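Local coordinates for ParB domain protein nuclease (Sulfolobus solfataricus, PDB 5K5D), which probably takes part in DNA partition as a ParB-type segregation protein of the archaeal pNOB8-like system, with an N-terminal domain resembling ParB nucleases, at residues Ile168-Tyr173 with Leu198-Thr202; Lys109-Leu113 with Lys185-Asp191; Ser15-Leu19 with Phe74-Ile79; Arg90-Glu95 with Arg122-Met126; Val29-Ser34 with Asn101-Leu107. The protein carries 4 engineered substitutions. One frame throughout, in Å; residues are numbered along the deposited sequence.

Contact 1: residues Ile168-Tyr173 with Leu198-Thr202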
# COMPACT_ATOMS: atom_id res chain seq x y z
N ILE B 168 -3.02 2.26 16.93
CA ILE B 168 -2.25 1.02 16.85
C ILE B 168 -0.76 1.28 17.06
O ILE B 168 -0.27 2.37 16.78
CB ILE B 168 -2.49 0.32 15.50
CG1 ILE B 168 -1.78 -1.04 15.46
CG2 ILE B 168 -2.06 1.22 14.34
CD1 ILE B 168 -2.10 -1.86 14.22
N SER B 169 -0.05 0.27 17.55
CA SER B 169 1.38 0.40 17.80
C SER B 169 2.18 -0.12 16.61
O SER B 169 1.65 -0.83 15.75
CB SER B 169 1.77 -0.37 19.06
OG SER B 169 1.72 -1.76 18.84
N ALA B 170 3.45 0.25 16.56
CA ALA B 170 4.34 -0.20 15.50
C ALA B 170 4.41 -1.72 15.48
O ALA B 170 4.62 -2.33 14.44
CB ALA B 170 5.73 0.38 15.69
N LEU B 171 4.22 -2.33 16.65
CA LEU B 171 4.32 -3.77 16.76
C LEU B 171 3.12 -4.45 16.12
O LEU B 171 3.26 -5.33 15.28
CB LEU B 171 4.44 -4.20 18.22
CG LEU B 171 4.70 -5.69 18.45
CD1 LEU B 171 5.98 -6.12 17.76
CD2 LEU B 171 4.75 -5.99 19.93
N GLU B 172 1.92 -4.03 16.52
CA GLU B 172 0.69 -4.60 15.99
C GLU B 172 0.66 -4.42 14.48
O GLU B 172 0.36 -5.36 13.74
CB GLU B 172 -0.53 -3.94 16.64
CG GLU B 172 -0.46 -3.90 18.16
CD GLU B 172 -1.56 -3.05 18.77
OE1 GLU B 172 -1.45 -1.81 18.74
OE2 GLU B 172 -2.55 -3.63 19.29
N TYR B 173 0.98 -3.21 14.02
CA TYR B 173 1.02 -2.91 12.59
C TYR B 173 2.00 -3.83 11.86
O TYR B 173 1.70 -4.33 10.77
CB TYR B 173 1.39 -1.45 12.34
CG TYR B 173 1.10 -0.98 10.94
CD1 TYR B 173 2.08 -0.99 9.95
CD2 TYR B 173 -0.17 -0.52 10.59
CE1 TYR B 173 1.81 -0.55 8.66
CE2 TYR B 173 -0.45 -0.09 9.31
CZ TYR B 173 0.54 -0.11 8.35
OH TYR B 173 0.25 0.33 7.08
N LEU B 198 8.38 3.51 10.52
CA LEU B 198 8.15 4.79 9.88
C LEU B 198 6.66 5.11 9.86
O LEU B 198 6.27 6.24 10.10
CB LEU B 198 8.70 4.79 8.44
CG LEU B 198 10.20 4.55 8.25
CD1 LEU B 198 10.56 4.69 6.78
CD2 LEU B 198 11.02 5.49 9.10
N ARG B 199 5.85 4.10 9.59
CA ARG B 199 4.41 4.31 9.45
C ARG B 199 3.80 4.85 10.73
O ARG B 199 2.88 5.67 10.70
CB ARG B 199 3.72 3.02 9.03
CG ARG B 199 2.40 3.23 8.30
CD ARG B 199 1.25 3.34 9.27
NE ARG B 199 0.05 3.85 8.62
CZ ARG B 199 -0.37 5.11 8.71
NH1 ARG B 199 0.31 5.99 9.44
NH2 ARG B 199 -1.48 5.48 8.09
N ILE B 200 4.33 4.40 11.86
CA ILE B 200 3.79 4.76 13.17
C ILE B 200 4.48 5.98 13.78
O ILE B 200 3.83 6.88 14.31
CB ILE B 200 3.85 3.57 14.15
CG1 ILE B 200 2.58 2.73 14.03
CG2 ILE B 200 4.03 4.06 15.58
CD1 ILE B 200 2.33 2.20 12.62
N ASN B 201 5.81 6.01 13.70
CA ASN B 201 6.57 7.09 14.31
C ASN B 201 6.63 8.34 13.45
O ASN B 201 6.59 9.46 13.96
CB ASN B 201 7.98 6.62 14.67
CG ASN B 201 7.99 5.62 15.81
OD1 ASN B 201 8.07 5.99 16.98
ND2 ASN B 201 7.90 4.34 15.48
N THR B 202 6.71 8.15 12.13
CA THR B 202 6.95 9.27 11.22
C THR B 202 6.18 9.15 9.90
O THR B 202 6.77 8.97 8.83
CB THR B 202 8.46 9.42 10.95
OG1 THR B 202 8.70 10.58 10.15
CG2 THR B 202 9.01 8.18 10.26
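A tyrosine ring lying against the aliphatic part of an arginine, with both polar ends turned to the same third residue, sets this contact apart. Arg199 CD sits over one face of the Tyr173 ring, a CH-pi contact 3.9 Å from CD to the ring centroid and displaced toward the rim. With CG anti to the backbone N (chi1 -165°), the Tyr173 ring is swung to Arg199, whose chain bends at chi2 to pass across it at about a right angle. Ring and guanidinium planes stand 81° apart, so the two groups are not stacked. Beyond the ring, Tyr173 OH hydrogen-bonds Asp121 and Arg199 NH2 forms a salt bridge with the same carboxylate. Without the ring, as with an alanine here, Arg199 CD would probably lose the face it rests on and Asp121 one of its hydrogen-bond partners.

Ile200 fills the rest: CD1 meets Tyr173 CB at 3.8 Å, CB meets Ala170 CB at 4.0 Å, and CG1 lies 3.6 Å from Ala170 N. Behind this patch a capping box starts the helix, Ser169 OG receiving Glu172 N at 3.3 Å and Glu172 OE1 receiving Ser169 N at 2.8 Å; Ser169 OG also hydrogen-bonds Asn156. The end of helix 189-201 thus packs on the junction of strand 167-169 and helix 170-180, with strand 159-161 touching Ile200 and helix 109-128 supplying Asp121.

Contact 2: residues Lys109-Leu113 with Lys185-Asp191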
# COMPACT_ATOMS: atom_id res chain seq x y z
N LYS B 109 8.73 -0.98 -6.61
CA LYS B 109 8.78 -1.24 -5.18
C LYS B 109 7.97 -0.22 -4.38
O LYS B 109 7.39 -0.55 -3.34
CB LYS B 109 10.24 -1.26 -4.70
CG LYS B 109 10.46 -1.87 -3.32
CD LYS B 109 11.94 -1.99 -3.00
CE LYS B 109 12.18 -2.67 -1.66
NZ LYS B 109 11.44 -1.99 -0.56
N ASN B 110 7.91 1.01 -4.87
CA ASN B 110 7.23 2.11 -4.18
C ASN B 110 5.72 2.09 -4.35
O ASN B 110 4.98 2.60 -3.50
CB ASN B 110 7.79 3.46 -4.63
CG ASN B 110 9.20 3.71 -4.11
OD1 ASN B 110 10.17 3.19 -4.66
ND2 ASN B 110 9.31 4.49 -3.05
N GLU B 111 5.26 1.52 -5.46
CA GLU B 111 3.83 1.46 -5.74
C GLU B 111 3.20 0.32 -4.95
O GLU B 111 2.04 0.42 -4.53
CB GLU B 111 3.59 1.27 -7.24
CG GLU B 111 3.99 2.47 -8.07
CD GLU B 111 4.15 2.14 -9.55
OE1 GLU B 111 4.10 3.08 -10.37
OE2 GLU B 111 4.32 0.95 -9.88
N ARG B 112 3.95 -0.76 -4.74
CA ARG B 112 3.44 -1.88 -3.97
C ARG B 112 3.46 -1.57 -2.47
O ARG B 112 2.59 -2.02 -1.73
CB ARG B 112 4.24 -3.16 -4.26
CG ARG B 112 5.65 -3.15 -3.71
CD ARG B 112 6.27 -4.53 -3.83
NE ARG B 112 6.23 -5.03 -5.21
CZ ARG B 112 6.69 -6.21 -5.59
NH1 ARG B 112 7.22 -7.03 -4.69
NH2 ARG B 112 6.61 -6.58 -6.86
N LEU B 113 4.45 -0.80 -2.04
CA LEU B 113 4.53 -0.34 -0.66
C LEU B 113 3.33 0.54 -0.34
O LEU B 113 2.75 0.44 0.74
CB LEU B 113 5.83 0.42 -0.43
CG LEU B 113 7.03 -0.38 0.06
CD1 LEU B 113 8.33 0.41 -0.10
CD2 LEU B 113 6.82 -0.81 1.50
N LYS B 185 7.35 -12.77 0.06
CA LYS B 185 7.39 -12.68 -1.39
C LYS B 185 7.17 -11.24 -1.89
O LYS B 185 7.49 -10.92 -3.03
CB LYS B 185 6.37 -13.63 -2.02
CG LYS B 185 6.73 -15.10 -1.87
CD LYS B 185 5.63 -16.01 -2.40
CE LYS B 185 6.12 -17.44 -2.57
NZ LYS B 185 7.18 -17.55 -3.61
N ALA B 186 6.62 -10.39 -1.02
CA ALA B 186 6.35 -9.01 -1.37
C ALA B 186 7.44 -8.07 -0.83
O ALA B 186 7.88 -7.15 -1.52
CB ALA B 186 5.00 -8.59 -0.85
N LEU B 187 7.85 -8.32 0.40
CA LEU B 187 8.90 -7.54 1.04
C LEU B 187 9.75 -8.42 1.93
O LEU B 187 9.49 -9.62 2.07
CB LEU B 187 8.30 -6.41 1.87
CG LEU B 187 7.62 -5.27 1.11
CD1 LEU B 187 7.02 -4.28 2.10
CD2 LEU B 187 8.60 -4.58 0.18
N SER B 188 10.78 -7.83 2.53
CA SER B 188 11.67 -8.57 3.41
C SER B 188 11.30 -8.34 4.86
O SER B 188 10.47 -7.49 5.17
CB SER B 188 13.13 -8.15 3.17
OG SER B 188 13.35 -6.82 3.59
N GLU B 189 11.93 -9.10 5.75
CA GLU B 189 11.67 -8.97 7.17
C GLU B 189 11.97 -7.54 7.63
O GLU B 189 11.13 -6.90 8.25
CB GLU B 189 12.53 -9.97 7.96
CG GLU B 189 12.02 -10.29 9.36
CD GLU B 189 10.90 -11.32 9.36
OE1 GLU B 189 10.25 -11.48 10.41
OE2 GLU B 189 10.68 -11.97 8.32
N SER B 190 13.16 -7.05 7.30
CA SER B 190 13.61 -5.73 7.74
C SER B 190 12.83 -4.60 7.06
O SER B 190 12.60 -3.55 7.67
CB SER B 190 15.11 -5.56 7.47
OG SER B 190 15.38 -5.57 6.08
N ASP B 191 12.45 -4.82 5.81
CA ASP B 191 11.61 -3.86 5.09
C ASP B 191 10.24 -3.68 5.76
O ASP B 191 9.72 -2.58 5.81
CB ASP B 191 11.44 -4.29 3.63
CG ASP B 191 12.47 -3.66 2.71
OD1 ASP B 191 12.26 -3.66 1.48
OD2 ASP B 191 13.50 -3.16 3.22
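Lys109 and Asp191 form a salt bridge at the edge of a mixed polar and apolar contact that joins the first turn of helix 109-128 to the loop before helix 189-201 and to that helix's first turn. The two side chains come from opposite directions, and Lys109 NZ meets Asp191 OD1 at 2.8 Å from above the carboxylate plane, 38° out of it. A bend at chi4 (-54°) turns the otherwise extended lysine chain at its last bond. Arg112 reaches the loop backbone instead: its NH1 donates to Ala186 O at 3.2 Å, with the oxygen in the guanidinium plane and the N-H directed to a carbonyl lone pair. To one side of these polar links, Leu113 CD2 touches Leu187 CD1 at 3.5 Å, the two side chains crossing at about a right angle, while Leu187 CD2 lies near Lys109 NZ. Within the loop, Ser188 caps helix 189-201 by accepting Asp191 N on OG at 3.1 Å.

The Asp181 carboxylate accepts the backbone N-H groups of Ala186 and Leu187, OD1 taking the first and OD2 the second, and so holds the loop. Since Asp191 OD2 also lies close to the carboxylate of Asp219, the lysine probably offsets part of the negative charge gathered there.

Contact 3: residues Ser15-Leu19 with Phe74-Ile79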
# COMPACT_ATOMS: atom_id res chain seq x y z
N SER B 15 -22.33 -11.75 -18.24
CA SER B 15 -22.38 -10.60 -19.14
C SER B 15 -21.45 -9.53 -18.60
O SER B 15 -21.38 -9.30 -17.39
CB SER B 15 -23.81 -10.06 -19.27
OG SER B 15 -24.23 -9.42 -18.08
N ILE B 16 -20.72 -8.88 -19.50
CA ILE B 16 -19.69 -7.93 -19.11
C ILE B 16 -20.26 -6.78 -18.27
O ILE B 16 -19.55 -6.18 -17.46
CB ILE B 16 -18.93 -7.39 -20.33
CG1 ILE B 16 -17.67 -6.63 -19.89
CG2 ILE B 16 -19.83 -6.52 -21.19
CD1 ILE B 16 -16.73 -6.32 -21.02
N GLU B 17 -21.54 -6.49 -18.45
CA GLU B 17 -22.18 -5.38 -17.76
C GLU B 17 -22.78 -5.81 -16.42
O GLU B 17 -23.31 -4.98 -15.68
CB GLU B 17 -23.25 -4.75 -18.65
CG GLU B 17 -22.73 -4.28 -20.00
CD GLU B 17 -21.67 -3.20 -19.87
OE1 GLU B 17 -21.85 -2.29 -19.02
OE2 GLU B 17 -20.66 -3.25 -20.60
N LYS B 18 -22.71 -7.10 -16.12
CA LYS B 18 -23.25 -7.61 -14.87
C LYS B 18 -22.36 -7.23 -13.68
O LYS B 18 -22.82 -7.21 -12.54
CB LYS B 18 -23.44 -9.12 -14.95
CG LYS B 18 -24.23 -9.72 -13.79
CD LYS B 18 -24.45 -11.21 -13.99
CE LYS B 18 -25.15 -11.84 -12.80
NZ LYS B 18 -25.37 -13.30 -13.00
N LEU B 19 -21.10 -6.92 -13.96
CA LEU B 19 -20.13 -6.57 -12.92
C LEU B 19 -20.32 -5.16 -12.38
O LEU B 19 -20.31 -4.18 -13.13
CB LEU B 19 -18.70 -6.75 -13.43
CG LEU B 19 -17.99 -8.06 -13.05
CD1 LEU B 19 -18.96 -9.07 -12.45
CD2 LEU B 19 -17.26 -8.64 -14.26
N PHE B 74 -15.74 -6.84 -25.92
CA PHE B 74 -16.07 -8.01 -25.12
C PHE B 74 -17.50 -7.92 -24.58
O PHE B 74 -17.93 -6.87 -24.12
CB PHE B 74 -15.08 -8.20 -23.98
CG PHE B 74 -13.71 -8.65 -24.43
CD1 PHE B 74 -12.88 -7.78 -25.13
CD2 PHE B 74 -13.27 -9.93 -24.16
CE1 PHE B 74 -11.63 -8.19 -25.55
CE2 PHE B 74 -12.01 -10.34 -24.58
CZ PHE B 74 -11.20 -9.48 -25.27
N LYS B 75 -18.23 -9.03 -24.66
CA LYS B 75 -19.63 -9.05 -24.23
C LYS B 75 -19.81 -9.82 -22.93
O LYS B 75 -20.82 -9.67 -22.25
CB LYS B 75 -20.52 -9.64 -25.33
CG LYS B 75 -20.53 -8.84 -26.62
CD LYS B 75 -20.97 -7.40 -26.37
CE LYS B 75 -20.83 -6.55 -27.62
NZ LYS B 75 -21.22 -5.13 -27.38
N GLU B 76 -18.83 -10.65 -22.59
CA GLU B 76 -18.91 -11.43 -21.37
C GLU B 76 -17.52 -11.75 -20.84
O GLU B 76 -16.56 -11.92 -21.60
CB GLU B 76 -19.72 -12.71 -21.57
CG GLU B 76 -19.12 -13.73 -22.52
CD GLU B 76 -20.02 -14.95 -22.70
OE1 GLU B 76 -21.26 -14.80 -22.64
OE2 GLU B 76 -19.48 -16.06 -22.90
N VAL B 77 -17.40 -11.83 -19.52
CA VAL B 77 -16.10 -11.98 -18.89
C VAL B 77 -16.08 -13.12 -17.88
O VAL B 77 -17.00 -13.29 -17.08
CB VAL B 77 -15.63 -10.65 -18.24
CG1 VAL B 77 -16.77 -9.98 -17.51
CG2 VAL B 77 -14.44 -10.88 -17.33
N LYS B 78 -15.02 -13.92 -17.94
CA LYS B 78 -14.80 -15.00 -16.99
C LYS B 78 -14.40 -14.39 -15.65
O LYS B 78 -13.56 -13.50 -15.60
CB LYS B 78 -13.68 -15.92 -17.50
CG LYS B 78 -13.94 -16.50 -18.89
CD LYS B 78 -12.66 -16.59 -19.73
CE LYS B 78 -11.67 -17.63 -19.20
NZ LYS B 78 -11.03 -17.20 -17.92
N ILE B 79 -15.03 -14.86 -14.58
CA ILE B 79 -14.71 -14.36 -13.25
C ILE B 79 -14.55 -15.46 -12.21
O ILE B 79 -14.94 -16.62 -12.43
CB ILE B 79 -15.77 -13.35 -12.74
CG1 ILE B 79 -17.11 -14.05 -12.49
CG2 ILE B 79 -15.93 -12.20 -13.73
CD1 ILE B 79 -18.16 -13.15 -11.85
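Ile16 N donates to Lys75 O at 2.9 Å, the one hydrogen bond between 15-19 and 74-79. Beside it, Ser15 and Glu76 form an antiparallel non-hydrogen-bonded pair with CA atoms 4.2 Å apart, and their side chains diverge. This is where strand 9-15 ends against strand 76-82 in the mixed sheet of the ParB-like N-terminal domain.

The remaining contacts are van der Waals packing. Ile16 carries CG1 anti to the backbone N (chi1 -168°), which lays CD1 3.4 Å from Phe74 O and 3.9 Å from Phe74 CB. Three residues on, Leu19 CD2 touches two side chains of the strand, 3.5 Å from Val77 CG1 and 3.8 Å from Ile79 CG2. Tyr57 touches both Leu19 and Ile79, and helix 63-71 presents Leu66 to Ile16.

With a single backbone bond between the segments, the turn after strand 9-15 is held to its neighbour largely by the packing of Ile16 and Leu19 on Val77 and Ile79.

Contact 4: residues Arg90-Glu95 with Arg122-Met126. Engineered in segment 122-126: Met126 (natural residue Ile).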
# COMPACT_ATOMS: atom_id res chain seq x y z
N ARG B 90 -15.34 -6.62 4.09
CA ARG B 90 -14.31 -5.89 3.37
C ARG B 90 -12.93 -6.52 3.52
O ARG B 90 -12.18 -6.64 2.55
CB ARG B 90 -14.25 -4.44 3.85
CG ARG B 90 -15.45 -3.61 3.47
CD ARG B 90 -15.41 -3.15 2.02
NE ARG B 90 -15.05 -1.74 1.92
CZ ARG B 90 -15.21 -1.02 0.82
NH1 ARG B 90 -15.73 -1.58 -0.26
NH2 ARG B 90 -14.85 0.26 0.80
N ASP B 91 -12.60 -6.92 4.75
CA ASP B 91 -11.28 -7.47 5.03
C ASP B 91 -10.90 -8.54 4.02
O ASP B 91 -9.73 -8.66 3.64
CB ASP B 91 -11.19 -8.01 6.47
CG ASP B 91 -12.27 -9.02 6.79
OD1 ASP B 91 -13.46 -8.74 6.52
OD2 ASP B 91 -11.94 -10.10 7.33
N LYS B 92 -11.89 -9.31 3.57
CA LYS B 92 -11.64 -10.36 2.59
C LYS B 92 -11.33 -9.78 1.21
O LYS B 92 -10.45 -10.29 0.50
CB LYS B 92 -12.83 -11.32 2.52
CG LYS B 92 -12.93 -12.26 3.72
CD LYS B 92 -14.13 -13.17 3.59
CE LYS B 92 -14.10 -14.28 4.62
NZ LYS B 92 -14.11 -13.76 6.01
N ALA B 93 -12.03 -8.72 0.82
CA ALA B 93 -11.76 -8.06 -0.45
C ALA B 93 -10.36 -7.45 -0.42
O ALA B 93 -9.60 -7.55 -1.38
CB ALA B 93 -12.80 -6.99 -0.74
N TYR B 94 -10.04 -6.82 0.71
CA TYR B 94 -8.72 -6.26 0.94
C TYR B 94 -7.61 -7.29 0.74
O TYR B 94 -6.57 -7.00 0.16
CB TYR B 94 -8.64 -5.67 2.34
CG TYR B 94 -9.52 -4.46 2.54
CD1 TYR B 94 -10.17 -4.23 3.74
CD2 TYR B 94 -9.71 -3.55 1.51
CE1 TYR B 94 -10.98 -3.13 3.91
CE2 TYR B 94 -10.51 -2.45 1.67
CZ TYR B 94 -11.15 -2.24 2.87
OH TYR B 94 -11.95 -1.13 3.03
N GLU B 95 -7.84 -8.51 1.24
CA GLU B 95 -6.82 -9.55 1.16
C GLU B 95 -6.61 -10.02 -0.27
O GLU B 95 -5.48 -10.22 -0.70
CB GLU B 95 -7.16 -10.71 2.09
CG GLU B 95 -6.96 -10.36 3.56
CD GLU B 95 -7.86 -11.14 4.50
OE1 GLU B 95 -8.27 -12.27 4.15
OE2 GLU B 95 -8.15 -10.61 5.59
N ARG B 122 -6.35 -0.59 6.33
CA ARG B 122 -7.74 -1.04 6.28
C ARG B 122 -7.95 -2.18 7.27
O ARG B 122 -8.90 -2.18 8.05
CB ARG B 122 -8.13 -1.53 4.88
CG ARG B 122 -7.91 -0.53 3.75
CD ARG B 122 -8.60 0.79 4.01
NE ARG B 122 -8.93 1.47 2.75
CZ ARG B 122 -8.07 2.19 2.04
NH1 ARG B 122 -6.82 2.34 2.44
NH2 ARG B 122 -8.47 2.77 0.92
N ILE B 123 -7.05 -3.16 7.22
CA ILE B 123 -7.14 -4.32 8.08
C ILE B 123 -7.07 -3.92 9.55
O ILE B 123 -7.68 -4.56 10.41
CB ILE B 123 -6.01 -5.34 7.77
CG1 ILE B 123 -6.19 -5.92 6.37
CG2 ILE B 123 -6.00 -6.45 8.81
CD1 ILE B 123 -7.45 -6.71 6.19
N ALA B 124 -6.33 -2.86 9.84
CA ALA B 124 -6.18 -2.39 11.21
C ALA B 124 -7.51 -1.89 11.76
O ALA B 124 -7.89 -2.20 12.88
CB ALA B 124 -5.13 -1.29 11.29
N LYS B 125 -8.22 -1.11 10.95
CA LYS B 125 -9.53 -0.59 11.33
C LYS B 125 -10.55 -1.71 11.45
O LYS B 125 -11.46 -1.66 12.28
CB LYS B 125 -10.01 0.44 10.31
CG LYS B 125 -9.04 1.59 10.07
CD LYS B 125 -9.60 2.54 9.02
CE LYS B 125 -8.70 3.73 8.78
NZ LYS B 125 -9.27 4.61 7.72
N MSE B 126 -10.40 -2.74 10.61
CA MSE B 126 -11.27 -3.91 10.64
C MSE B 126 -11.10 -4.71 11.93
O MSE B 126 -11.97 -5.51 12.29
CB MSE B 126 -10.98 -4.81 9.44
CG MSE B 126 -11.53 -4.31 8.11
SE MSE B 126 -13.46 -4.56 7.95
CE MSE B 126 -13.99 -2.70 7.63
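Tyr94 and Arg122 both set CG anti to the carbonyl carbon (chi1 -67° and -56°), and a further bend at chi2 of Arg122 lays its chain across the tyrosine ring. Arg122 CB stands over one face, 3.6 Å from the ring centroid in a CH-pi contact that is offset toward the rim, and Arg122 CG follows at 3.8 Å from Tyr94 CZ. The side chains cross at about a right angle. Their polar ends share a partner: Tyr94 OH hydrogen-bonds Glu24, and Arg122 NE forms a salt bridge with the same carboxylate oxygen. Arg90 pairs with both Glu24 and Asp22, so two arginines and a tyrosine gather round the Glu24 carboxylate.

Farther along, Ile123 CD1 reaches Asp91 of the facing helix, 3.9 Å from Asp91 O and 4.0 Å from Asp91 CB, and lies 4.2 Å from Tyr94 CB. Met126, an engineered selenomethionine that is poorly ordered, brings CG to 4.1 Å from Asp91 CB at the margin.

The segments of helices 90-99 and 109-128 run nearly antiparallel, their axes 9.9 Å apart at closest approach, while helix 23-26 covers Tyr94 and Arg90 through Phe25.

Contact 5: residues Val29-Ser34 with Asn101-Leu107. With CIT (citric acid), chain E.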
# COMPACT_ATOMS: atom_id res chain seq x y z
N VAL B 29 -5.29 0.14 -6.06
CA VAL B 29 -3.97 -0.03 -6.65
C VAL B 29 -3.49 1.26 -7.30
O VAL B 29 -4.20 1.85 -8.12
CB VAL B 29 -3.95 -1.18 -7.68
CG1 VAL B 29 -2.61 -1.21 -8.39
CG2 VAL B 29 -4.23 -2.51 -6.99
N PRO B 30 -2.28 1.70 -6.92
CA PRO B 30 -1.68 2.92 -7.48
C PRO B 30 -1.56 2.82 -8.99
O PRO B 30 -1.22 1.76 -9.52
CB PRO B 30 -0.29 2.95 -6.84
CG PRO B 30 -0.43 2.15 -5.57
CD PRO B 30 -1.41 1.06 -5.91
N SER B 31 -1.85 3.92 -9.69
CA SER B 31 -1.76 3.95 -11.14
C SER B 31 -0.36 3.58 -11.61
O SER B 31 0.63 4.00 -11.02
CB SER B 31 -2.15 5.33 -11.67
OG SER B 31 -1.30 6.33 -11.13
N ASN B 32 -0.29 2.79 -12.67
CA ASN B 32 0.99 2.33 -13.19
C ASN B 32 0.99 2.29 -14.72
O ASN B 32 0.07 2.80 -15.36
CB ASN B 32 1.32 0.95 -12.61
CG ASN B 32 0.16 -0.01 -12.70
OD1 ASN B 32 -0.05 -0.66 -13.72
ND2 ASN B 32 -0.61 -0.11 -11.62
N ASN B 33 2.03 1.68 -15.29
CA ASN B 33 2.19 1.66 -16.75
C ASN B 33 1.90 0.30 -17.37
O ASN B 33 2.44 -0.04 -18.42
CB ASN B 33 3.61 2.11 -17.13
CG ASN B 33 3.91 3.53 -16.70
OD1 ASN B 33 3.00 4.34 -16.51
ND2 ASN B 33 5.19 3.85 -16.55
N SER B 34 1.03 -0.47 -16.73
CA SER B 34 0.79 -1.84 -17.16
C SER B 34 -0.42 -1.98 -18.09
O SER B 34 -0.74 -3.09 -18.52
CB SER B 34 0.61 -2.76 -15.94
OG SER B 34 -0.61 -2.49 -15.27
N ASN B 101 -1.95 -8.41 -6.30
CA ASN B 101 -1.22 -7.21 -6.71
C ASN B 101 0.16 -7.01 -6.06
O ASN B 101 1.07 -6.49 -6.70
CB ASN B 101 -2.08 -5.97 -6.54
CG ASN B 101 -3.25 -5.94 -7.51
OD1 ASN B 101 -3.10 -5.51 -8.66
ND2 ASN B 101 -4.41 -6.40 -7.06
N GLY B 102 0.30 -7.42 -4.81
CA GLY B 102 1.54 -7.24 -4.08
C GLY B 102 2.76 -7.88 -4.72
O GLY B 102 3.87 -7.34 -4.63
N VAL B 103 2.57 -9.03 -5.37
CA VAL B 103 3.67 -9.74 -6.03
C VAL B 103 3.87 -9.27 -7.47
O VAL B 103 4.90 -9.55 -8.09
CB VAL B 103 3.43 -11.27 -6.01
CG1 VAL B 103 4.49 -11.99 -6.84
CG2 VAL B 103 3.42 -11.79 -4.59
N ARG B 104 2.89 -8.54 -7.99
CA ARG B 104 2.89 -8.12 -9.40
C ARG B 104 4.16 -7.36 -9.80
O ARG B 104 4.62 -6.47 -9.09
CB ARG B 104 1.64 -7.30 -9.70
CG ARG B 104 1.24 -7.27 -11.16
CD ARG B 104 -0.27 -7.23 -11.32
NE ARG B 104 -0.84 -6.00 -10.81
CZ ARG B 104 -1.19 -4.96 -11.57
NH1 ARG B 104 -1.01 -5.02 -12.88
NH2 ARG B 104 -1.70 -3.87 -11.02
N ARG B 105 4.71 -7.71 -10.96
CA ARG B 105 5.96 -7.13 -11.43
C ARG B 105 5.76 -5.78 -12.12
O ARG B 105 6.65 -4.94 -12.11
CB ARG B 105 6.68 -8.10 -12.36
CG ARG B 105 5.85 -8.54 -13.55
CD ARG B 105 6.27 -9.92 -14.03
NE ARG B 105 6.43 -10.86 -12.93
CZ ARG B 105 5.43 -11.32 -12.17
NH1 ARG B 105 4.19 -10.91 -12.39
NH2 ARG B 105 5.68 -12.17 -11.19
N GLN B 106 4.58 -5.58 -12.70
CA GLN B 106 4.28 -4.31 -13.35
C GLN B 106 4.33 -3.15 -12.35
O GLN B 106 4.32 -1.99 -12.74
CB GLN B 106 2.92 -4.35 -14.04
CG GLN B 106 2.75 -5.48 -15.04
CD GLN B 106 1.84 -6.57 -14.53
OE1 GLN B 106 0.63 -6.53 -14.74
NE2 GLN B 106 2.42 -7.55 -13.85
N LEU B 107 4.37 -3.48 -11.06
CA LEU B 107 4.41 -2.47 -10.01
C LEU B 107 5.81 -2.33 -9.40
O LEU B 107 6.38 -3.31 -8.91
CB LEU B 107 3.39 -2.79 -8.92
CG LEU B 107 1.92 -2.44 -9.17
CD1 LEU B 107 1.47 -2.87 -10.56
CD2 LEU B 107 1.03 -3.06 -8.10
C1 CIT E . -4.07 -2.56 -12.63
O1 CIT E . -4.58 -2.24 -13.71
O2 CIT E . -3.16 -1.84 -12.15
C2 CIT E . -4.52 -3.80 -11.89
C3 CIT E . -6.03 -4.01 -11.95
O7 CIT E . -6.72 -2.74 -12.04
C4 CIT E . -6.46 -4.82 -10.73
C5 CIT E . -7.23 -3.98 -9.74
O3 CIT E . -6.65 -3.45 -8.77
O4 CIT E . -8.47 -3.85 -9.88
C6 CIT E . -6.37 -4.88 -13.15
O5 CIT E . -7.33 -4.60 -13.90
O6 CIT E . -5.69 -5.90 -13.39
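A pocket holding a citrate, probably from the crystallisation liquor, lies where the loop after helix 23-26, part of the ParB-like N-terminal domain, meets the loop before helix 109-128. Arg104 NH2 donates to O2 of the citrate at 2.7 Å, in the guanidinium plane, and Asn32 ND2 donates to the same oxygen at 3.1 Å, nearly straight at 164°. Gly62, Tyr63, Thr64 and Arg65 also hydrogen-bond the ligand. Asn32 shapes its own loop: OD1 accepts Ser34 N in an Asx turn, and ND2 also donates to Pro30 O. Replacing Asn32 by alanine would probably leave citrate O2 to Arg104 alone on this side and free the turn at Ser34.

Packing joins the loops: Val29 CG2 lies 3.6 Å from Asn101 CG, Ser34 CB 3.4 Å from Gln106 CB, and Val29 CG1 makes an apolar contact with Leu107 CD2 at 4.1 Å. The guanidinium is fixed further by Gln106 OE1, which accepts Arg104 NH1 at 2.9 Å, while Leu107 CD1 lies over one guanidinium face, 3.3 Å above its plane.

In the fold
Helix 109-128 ties most of the contacts together: its start forms contact 2, its later turns contact 4, and the loop before it supplies contact 5. Contacts 2 and 5 touch directly, Arg112 NH2 lying 3.0 Å from Arg104 O, so the citrate pocket of contact 5 adjoins contact 2, with centres about 13 Å apart. Contacts 1 and 2 share helix 189-201 at opposite ends, their centres about 16 Å apart. Contact 1 also meets contact 4, through Ile168 against Ala124. Contact 3 stands apart in the N-terminal sheet, its centre about 23 Å from that of contact 5 and about 41 Å from that of contact 1.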